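Local coordinates for protein fatty acid synthase 1, isoform A (Drosophila melanogaster, PDB 6FN6) that probably carries out the ketoreduction, dehydration and NADPH-dependent enoyl reduction steps of fatty acid synthesis, as the modifying region of a multifunctional synthase, at residues A[598-603]-A[668-673]; A[650-655]-A[674-679]. All blocks are in the same frame, centred on the assembly; numbering follows the deposited sequence.

Contact 1: residues A[598-603]-A[668-673]; sequences DKNLET and ASKRMM
Glu602 and Ala668 form an antiparallel hydrogen-bonded pair, Glu602 N to Ala668 O at 2.9 Å and Ala668 N to Glu602 O at 2.8 Å, and next to it Leu601 and Ser669 make a non-hydrogen-bonded pair with their CA atoms 4.8 Å apart. Leu601 CA also makes a CA-H...O contact with Ala668 O at 3.6 Å. Past the pair the chain of 668-673 turns, and Lys670 lays its aliphatic stem across Asn600. With CG anti to the backbone N (chi1 -173°), Asn600 brings OD1 against that stem and within a weak, bent hydrogen bond of Lys670 N, 3.5 Å long. Asn600 ND2 lies beside Arg671 NH1 with no hydrogen bond between them, the amide and guanidinium planes 78° apart; the Arg671 NE is bound by Gln847 of helix 844-860. Lys670 bends at its last torsion, which turns NZ to Glu602 OE1 in a weak salt bridge of 3.5 Å, while Glu602 OE2 has a weak hydrogen bond with Thr648 and lies close to the like-charged Asp647. On the same side of the sheet as Ala668, the Glu602 CB rests against Met673 CE at 3.9 Å. Strands 601-611 and 665-669 thus pair antiparallel in a mixed sheet of the enoylreductase, consistent with the GroES-like substrate-binding part of medium-chain dehydrogenases.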
ATOM      1  N   ASP A 598      33.495  29.257 -12.122  1.00136.13           N
ATOM      2  CA  ASP A 598      34.222  28.702 -10.986  1.00139.23           C
ATOM      3  C   ASP A 598      33.919  27.218 -10.813  1.00138.32           C
ATOM      4  O   ASP A 598      32.866  26.739 -11.234  1.00140.51           O
ATOM      5  CB  ASP A 598      33.869  29.458  -9.703  1.00142.27           C
ATOM      6  CG  ASP A 598      34.323  30.903  -9.734  1.00143.54           C
ATOM      7  OD1 ASP A 598      35.352  31.191 -10.382  1.00144.17           O
ATOM      8  OD2 ASP A 598      33.652  31.753  -9.110  1.00142.55           O
ATOM      9  N   LYS A 599      34.848  26.497 -10.191  1.00100.40           N
ATOM     10  CA  LYS A 599      34.654  25.084  -9.886  1.00103.85           C
ATOM     11  C   LYS A 599      34.381  24.290 -11.168  1.00101.20           C
ATOM     12  O   LYS A 599      35.148  24.365 -12.129  1.00105.99           O
ATOM     13  CB  LYS A 599      33.505  24.916  -8.884  1.00108.83           C
ATOM     14  CG  LYS A 599      33.693  25.679  -7.581  1.00118.30           C
ATOM     15  CD  LYS A 599      32.365  26.172  -7.023  1.00121.10           C
ATOM     16  CE  LYS A 599      31.404  25.027  -6.741  1.00119.36           C
ATOM     17  NZ  LYS A 599      30.139  25.513  -6.123  1.00116.11           N
ATOM     18  N   ASN A 600      33.293  23.523 -11.170  1.00148.21           N
ATOM     19  CA  ASN A 600      32.870  22.787 -12.352  1.00146.52           C
ATOM     20  C   ASN A 600      31.564  23.390 -12.858  1.00139.27           C
ATOM     21  O   ASN A 600      30.584  22.683 -13.092  1.00139.10           O
ATOM     22  CB  ASN A 600      32.700  21.302 -12.032  1.00152.67           C
ATOM     23  CG  ASN A 600      32.429  20.467 -13.265  1.00154.90           C
ATOM     24  OD1 ASN A 600      32.029  20.989 -14.303  1.00152.65           O
ATOM     25  ND2 ASN A 600      32.645  19.161 -13.157  1.00155.14           N
ATOM     26  N   LEU A 601      31.563  24.710 -13.021  1.00 83.42           N
ATOM     27  CA  LEU A 601      30.372  25.437 -13.445  1.00 78.76           C
ATOM     28  C   LEU A 601      30.643  26.239 -14.713  1.00 76.79           C
ATOM     29  O   LEU A 601      31.792  26.542 -15.037  1.00 77.29           O
ATOM     30  CB  LEU A 601      29.891  26.370 -12.329  1.00 81.70           C
ATOM     31  CG  LEU A 601      29.617  25.715 -10.972  1.00 91.00           C
ATOM     32  CD1 LEU A 601      29.333  26.771  -9.915  1.00 94.28           C
ATOM     33  CD2 LEU A 601      28.462  24.728 -11.065  1.00 93.27           C
ATOM     34  N   GLU A 602      29.577  26.579 -15.428  1.00 93.36           N
ATOM     35  CA  GLU A 602      29.691  27.335 -16.668  1.00 85.74           C
ATOM     36  C   GLU A 602      28.498  28.264 -16.850  1.00 78.46           C
ATOM     37  O   GLU A 602      27.349  27.820 -16.851  1.00 73.18           O
ATOM     38  CB  GLU A 602      29.802  26.382 -17.861  1.00 83.77           C
ATOM     39  CG  GLU A 602      30.111  27.054 -19.192  1.00 82.53           C
ATOM     40  CD  GLU A 602      31.555  27.500 -19.304  1.00 84.60           C
ATOM     41  OE1 GLU A 602      32.242  27.572 -18.264  1.00 86.51           O
ATOM     42  OE2 GLU A 602      32.004  27.774 -20.436  1.00 85.50           O
ATOM     43  N   THR A 603      28.774  29.554 -17.007  1.00 87.43           N
ATOM     44  CA  THR A 603      27.723  30.533 -17.250  1.00 83.11           C
ATOM     45  C   THR A 603      27.377  30.509 -18.732  1.00 79.22           C
ATOM     46  O   THR A 603      28.222  30.794 -19.581  1.00 81.37           O
ATOM     47  CB  THR A 603      28.148  31.952 -16.829  1.00 83.60           C
ATOM     48  OG1 THR A 603      28.685  31.918 -15.501  1.00 83.01           O
ATOM     49  CG2 THR A 603      26.954  32.901 -16.863  1.00 79.64           C
ATOM     50  N   ALA A 668      25.342  26.416 -15.532  1.00 45.83           N
ATOM     51  CA  ALA A 668      25.100  24.984 -15.675  1.00 48.72           C
ATOM     52  C   ALA A 668      26.320  24.161 -15.263  1.00 55.05           C
ATOM     53  O   ALA A 668      27.456  24.628 -15.355  1.00 58.35           O
ATOM     54  CB  ALA A 668      24.708  24.660 -17.109  1.00 49.41           C
ATOM     55  N   SER A 669      26.072  22.940 -14.796  1.00 69.86           N
ATOM     56  CA  SER A 669      27.137  22.014 -14.420  1.00 74.65           C
ATOM     57  C   SER A 669      27.626  21.217 -15.631  1.00 76.98           C
ATOM     58  O   SER A 669      26.818  20.651 -16.368  1.00 77.99           O
ATOM     59  CB  SER A 669      26.651  21.062 -13.327  1.00 74.77           C
ATOM     60  OG  SER A 669      27.610  20.051 -13.069  1.00 76.78           O
ATOM     61  N   LYS A 670      28.941  21.169 -15.832  1.00 73.32           N
ATOM     62  CA  LYS A 670      29.506  20.509 -17.007  1.00 75.15           C
ATOM     63  C   LYS A 670      29.114  19.039 -17.056  1.00 73.94           C
ATOM     64  O   LYS A 670      28.913  18.479 -18.133  1.00 71.12           O
ATOM     65  CB  LYS A 670      31.031  20.619 -17.023  1.00 80.02           C
ATOM     66  CG  LYS A 670      31.571  22.040 -16.988  1.00 81.88           C
ATOM     67  CD  LYS A 670      33.094  22.039 -16.973  1.00 85.75           C
ATOM     68  CE  LYS A 670      33.664  23.431 -16.737  1.00 86.24           C
ATOM     69  NZ  LYS A 670      33.450  24.339 -17.898  1.00 85.62           N
ATOM     70  N   ARG A 671      29.001  18.416 -15.888  1.00 90.46           N
ATOM     71  CA  ARG A 671      28.623  17.013 -15.824  1.00 88.55           C
ATOM     72  C   ARG A 671      27.276  16.808 -16.501  1.00 83.80           C
ATOM     73  O   ARG A 671      27.061  15.802 -17.178  1.00 81.41           O
ATOM     74  CB  ARG A 671      28.570  16.522 -14.378  1.00 90.24           C
ATOM     75  CG  ARG A 671      29.903  16.589 -13.651  1.00 91.72           C
ATOM     76  CD  ARG A 671      29.805  15.947 -12.278  1.00 93.12           C
ATOM     77  NE  ARG A 671      28.914  16.688 -11.387  1.00 93.93           N
ATOM     78  CZ  ARG A 671      29.314  17.595 -10.499  1.00 96.87           C
ATOM     79  NH1 ARG A 671      30.602  17.895 -10.367  1.00 97.82           N
ATOM     80  NH2 ARG A 671      28.419  18.207  -9.737  1.00 98.64           N
ATOM     81  N   MET A 672      26.370  17.763 -16.315  1.00 76.99           N
ATOM     82  CA  MET A 672      25.047  17.670 -16.912  1.00 75.84           C
ATOM     83  C   MET A 672      24.893  18.629 -18.093  1.00 74.21           C
ATOM     84  O   MET A 672      24.038  19.513 -18.086  1.00 68.66           O
ATOM     85  CB  MET A 672      23.974  17.942 -15.852  1.00 75.30           C
ATOM     86  CG  MET A 672      23.729  16.755 -14.924  1.00 78.44           C
ATOM     87  SD  MET A 672      22.880  17.178 -13.390  1.00 80.34           S
ATOM     88  CE  MET A 672      24.184  18.007 -12.482  1.00 82.03           C
ATOM     89  N   MET A 673      25.727  18.433 -19.111  1.00 72.25           N
ATOM     90  CA  MET A 673      25.622  19.189 -20.357  1.00 73.63           C
ATOM     91  C   MET A 673      25.973  18.327 -21.567  1.00 73.26           C
ATOM     92  O   MET A 673      26.858  17.473 -21.508  1.00 75.17           O
ATOM     93  CB  MET A 673      26.516  20.435 -20.359  1.00 78.17           C
ATOM     94  CG  MET A 673      26.021  21.567 -19.482  1.00 81.66           C
ATOM     95  SD  MET A 673      26.805  23.151 -19.876  1.00 84.42           S
ATOM     96  CE  MET A 673      28.443  22.957 -19.204  1.00 87.41           C
TER

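Contact 2: residues A[650-655]-A[674-679]; sequences GRRVMA and WQIPEK
Val653 and Gln675 form a non-hydrogen-bonded antiparallel pair, flanked by backbone hydrogen bonds: Met654 N to Trp674 O and Trp674 N to Met654 O, both 2.9 Å, on one side, and Ile676 N to Arg652 O at 3.0 Å on the other. The apolar contacts gather on the side of Met654 and Trp674. Met654 CG sits between the backbone N and the carbonyl carbon (chi1 39°), and the chain bends at its last torsion to lay Met654 CE 3.6 Å from Trp674 CE3. Ile676 lies beside Met654, its CG1 3.7 Å from Met654 CG, with Ile676 CD1 by the Val653 carbonyl. Strands 652-656 and 673-675 probably belong to the same GroES-like half of the enoylreductase, and Met654 and Trp674 both pack on Pro689 of helix 689-702. Trp674 NE1 is held by the carbonyl of Val851. Among the polar side chains, Arg652 spans Ile676 at about a right angle, the isoleucine CB lying over one guanidinium face. Arg652 NH2 bonds Pro677 O at 2.8 Å, the oxygen near the guanidinium plane but the donor above the carbonyl plane, and also bonds the carbonyl of Trp680. An alanine in place of Arg652 would probably leave the Pro677 and Trp680 carbonyls without this donor and uncover one flank of Ile676. Arg651 sets NH1 obliquely 3.5 Å from Gln675 NE2, its guanidinium turned 89° to that amide, while Arg651 NH2 forms a salt bridge with Asp647.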
ATOM      1  N   GLY A 650      30.825  30.345 -26.804  1.00 74.42           N
ATOM      2  CA  GLY A 650      29.920  30.409 -27.939  1.00 76.17           C
ATOM      3  C   GLY A 650      29.561  29.067 -28.556  1.00 79.01           C
ATOM      4  O   GLY A 650      28.994  29.009 -29.646  1.00 82.82           O
ATOM      5  N   ARG A 651      29.890  27.986 -27.858  1.00 94.37           N
ATOM      6  CA  ARG A 651      29.541  26.642 -28.306  1.00 92.56           C
ATOM      7  C   ARG A 651      28.044  26.377 -28.156  1.00 83.52           C
ATOM      8  O   ARG A 651      27.418  26.835 -27.202  1.00 81.68           O
ATOM      9  CB  ARG A 651      30.354  25.613 -27.521  1.00 95.14           C
ATOM     10  CG  ARG A 651      31.824  25.593 -27.904  1.00 99.19           C
ATOM     11  CD  ARG A 651      32.614  24.649 -27.023  1.00102.75           C
ATOM     12  NE  ARG A 651      32.756  25.196 -25.676  1.00107.66           N
ATOM     13  CZ  ARG A 651      33.231  24.524 -24.632  1.00113.29           C
ATOM     14  NH1 ARG A 651      33.611  23.259 -24.762  1.00115.16           N
ATOM     15  NH2 ARG A 651      33.321  25.122 -23.451  1.00115.01           N
ATOM     16  N   ARG A 652      27.479  25.615 -29.088  1.00 74.04           N
ATOM     17  CA  ARG A 652      26.068  25.244 -29.030  1.00 70.67           C
ATOM     18  C   ARG A 652      25.863  24.117 -28.024  1.00 67.02           C
ATOM     19  O   ARG A 652      26.392  23.018 -28.196  1.00 68.14           O
ATOM     20  CB  ARG A 652      25.558  24.833 -30.416  1.00 75.50           C
ATOM     21  CG  ARG A 652      25.084  26.012 -31.258  1.00 79.79           C
ATOM     22  CD  ARG A 652      24.977  25.690 -32.746  1.00 85.06           C
ATOM     23  NE  ARG A 652      23.988  24.650 -33.040  1.00 85.25           N
ATOM     24  CZ  ARG A 652      24.277  23.388 -33.355  1.00 85.78           C
ATOM     25  NH1 ARG A 652      25.536  22.969 -33.426  1.00 86.12           N
ATOM     26  NH2 ARG A 652      23.293  22.533 -33.606  1.00 85.11           N
ATOM     27  N   VAL A 653      25.098  24.399 -26.973  1.00 56.36           N
ATOM     28  CA  VAL A 653      24.980  23.489 -25.841  1.00 56.26           C
ATOM     29  C   VAL A 653      23.535  23.361 -25.372  1.00 57.34           C
ATOM     30  O   VAL A 653      22.742  24.297 -25.484  1.00 56.91           O
ATOM     31  CB  VAL A 653      25.881  23.953 -24.674  1.00 57.06           C
ATOM     32  CG1 VAL A 653      25.780  22.997 -23.486  1.00 57.41           C
ATOM     33  CG2 VAL A 653      27.323  24.092 -25.127  1.00 60.00           C
ATOM     34  N   MET A 654      23.207  22.182 -24.853  1.00 57.06           N
ATOM     35  CA  MET A 654      21.942  21.942 -24.170  1.00 56.91           C
ATOM     36  C   MET A 654      22.264  21.407 -22.782  1.00 50.45           C
ATOM     37  O   MET A 654      23.223  20.653 -22.620  1.00 49.88           O
ATOM     38  CB  MET A 654      21.071  20.953 -24.945  1.00 62.47           C
ATOM     39  CG  MET A 654      21.853  19.816 -25.566  1.00 68.95           C
ATOM     40  SD  MET A 654      20.812  18.565 -26.332  1.00 72.28           S
ATOM     41  CE  MET A 654      20.474  17.513 -24.929  1.00 72.88           C
ATOM     42  N   ALA A 655      21.487  21.809 -21.780  1.00 54.79           N
ATOM     43  CA  ALA A 655      21.821  21.468 -20.402  1.00 51.76           C
ATOM     44  C   ALA A 655      20.603  21.137 -19.550  1.00 50.02           C
ATOM     45  O   ALA A 655      19.460  21.369 -19.944  1.00 47.96           O
ATOM     46  CB  ALA A 655      22.587  22.615 -19.767  1.00 51.56           C
ATOM     47  N   TRP A 674      25.263  18.565 -22.664  1.00 70.41           N
ATOM     48  CA  TRP A 674      25.541  17.902 -23.929  1.00 69.88           C
ATOM     49  C   TRP A 674      25.812  18.978 -24.974  1.00 68.31           C
ATOM     50  O   TRP A 674      25.168  20.026 -24.967  1.00 64.17           O
ATOM     51  CB  TRP A 674      24.364  17.030 -24.371  1.00 69.23           C
ATOM     52  CG  TRP A 674      23.889  16.049 -23.348  1.00 69.53           C
ATOM     53  CD1 TRP A 674      24.208  14.724 -23.269  1.00 70.18           C
ATOM     54  CD2 TRP A 674      22.989  16.311 -22.265  1.00 69.01           C
ATOM     55  NE1 TRP A 674      23.566  14.146 -22.200  1.00 68.99           N
ATOM     56  CE2 TRP A 674      22.811  15.099 -21.568  1.00 68.54           C
ATOM     57  CE3 TRP A 674      22.317  17.452 -21.818  1.00 69.28           C
ATOM     58  CZ2 TRP A 674      21.990  14.998 -20.447  1.00 67.49           C
ATOM     59  CZ3 TRP A 674      21.503  17.349 -20.704  1.00 67.54           C
ATOM     60  CH2 TRP A 674      21.347  16.131 -20.031  1.00 66.96           C
ATOM     61  N   GLN A 675      26.762  18.734 -25.869  1.00 81.89           N
ATOM     62  CA  GLN A 675      26.981  19.650 -26.983  1.00 88.49           C
ATOM     63  C   GLN A 675      25.993  19.319 -28.091  1.00 85.44           C
ATOM     64  O   GLN A 675      25.936  18.185 -28.565  1.00 85.12           O
ATOM     65  CB  GLN A 675      28.419  19.576 -27.498  1.00 98.49           C
ATOM     66  CG  GLN A 675      29.440  20.199 -26.558  1.00106.15           C
ATOM     67  CD  GLN A 675      30.659  20.739 -27.286  1.00114.41           C
ATOM     68  OE1 GLN A 675      30.598  21.057 -28.474  1.00117.16           O
ATOM     69  NE2 GLN A 675      31.771  20.859 -26.570  1.00118.32           N
ATOM     70  N   ILE A 676      25.212  20.316 -28.494  1.00 72.45           N
ATOM     71  CA  ILE A 676      24.158  20.104 -29.475  1.00 74.61           C
ATOM     72  C   ILE A 676      24.773  19.549 -30.760  1.00 80.80           C
ATOM     73  O   ILE A 676      25.782  20.066 -31.239  1.00 83.45           O
ATOM     74  CB  ILE A 676      23.377  21.403 -29.753  1.00 76.06           C
ATOM     75  CG1 ILE A 676      22.821  21.986 -28.449  1.00 74.62           C
ATOM     76  CG2 ILE A 676      22.240  21.135 -30.740  1.00 77.33           C
ATOM     77  CD1 ILE A 676      22.155  23.344 -28.604  1.00 74.90           C
ATOM     78  N   PRO A 677      24.174  18.481 -31.317  1.00 83.40           N
ATOM     79  CA  PRO A 677      24.641  17.941 -32.595  1.00 86.27           C
ATOM     80  C   PRO A 677      24.193  18.789 -33.782  1.00 86.98           C
ATOM     81  O   PRO A 677      23.367  19.688 -33.616  1.00 82.87           O
ATOM     82  CB  PRO A 677      23.999  16.555 -32.643  1.00 86.58           C
ATOM     83  CG  PRO A 677      22.747  16.706 -31.873  1.00 84.41           C
ATOM     84  CD  PRO A 677      23.048  17.695 -30.777  1.00 83.01           C
ATOM     85  N   GLU A 678      24.743  18.509 -34.958  1.00104.22           N
ATOM     86  CA  GLU A 678      24.335  19.195 -36.177  1.00107.60           C
ATOM     87  C   GLU A 678      22.959  18.675 -36.588  1.00106.05           C
ATOM     88  O   GLU A 678      22.554  17.593 -36.167  1.00102.40           O
ATOM     89  CB  GLU A 678      25.358  18.979 -37.294  1.00111.80           C
ATOM     90  CG  GLU A 678      25.209  19.936 -38.469  1.00115.46           C
ATOM     91  CD  GLU A 678      26.195  19.648 -39.584  1.00120.03           C
ATOM     92  OE1 GLU A 678      26.198  20.395 -40.587  1.00123.15           O
ATOM     93  OE2 GLU A 678      26.963  18.671 -39.463  1.00120.33           O
ATOM     94  N   LYS A 679      22.242  19.457 -37.391  1.00147.01           N
ATOM     95  CA  LYS A 679      20.886  19.112 -37.824  1.00150.75           C
ATOM     96  C   LYS A 679      19.909  19.102 -36.650  1.00148.95           C
ATOM     97  O   LYS A 679      18.811  18.553 -36.748  1.00150.57           O
ATOM     98  CB  LYS A 679      20.858  17.751 -38.534  1.00151.55           C
ATOM     99  CG  LYS A 679      21.620  17.696 -39.851  1.00155.45           C
ATOM    100  CD  LYS A 679      20.927  18.537 -40.917  1.00159.04           C
ATOM    101  CE  LYS A 679      21.718  18.582 -42.214  1.00166.13           C
ATOM    102  NZ  LYS A 679      23.035  19.256 -42.058  1.00168.61           N
TER

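The centres of contacts 1 and 2 lie about 14 Å apart in the same mixed sheet of the enoylreductase region, away from the annotated dehydratase sites. Along the chain their segments alternate: 598-603, 650-655, 668-673, 674-679. Segments 668-673 and 674-679 are continuous, so one run of chain leaves strand 665-669, turns and enters strand 673-675, pairing first with strand 601-611 and then with strand 652-656. The two contacts also touch directly, with Met673 CG 3.6 Å from Ala655 CB and Ala668 CB packed on the same methyl. Strand 642-646 pairs with both 601-611 and 652-656 and so joins them within that sheet.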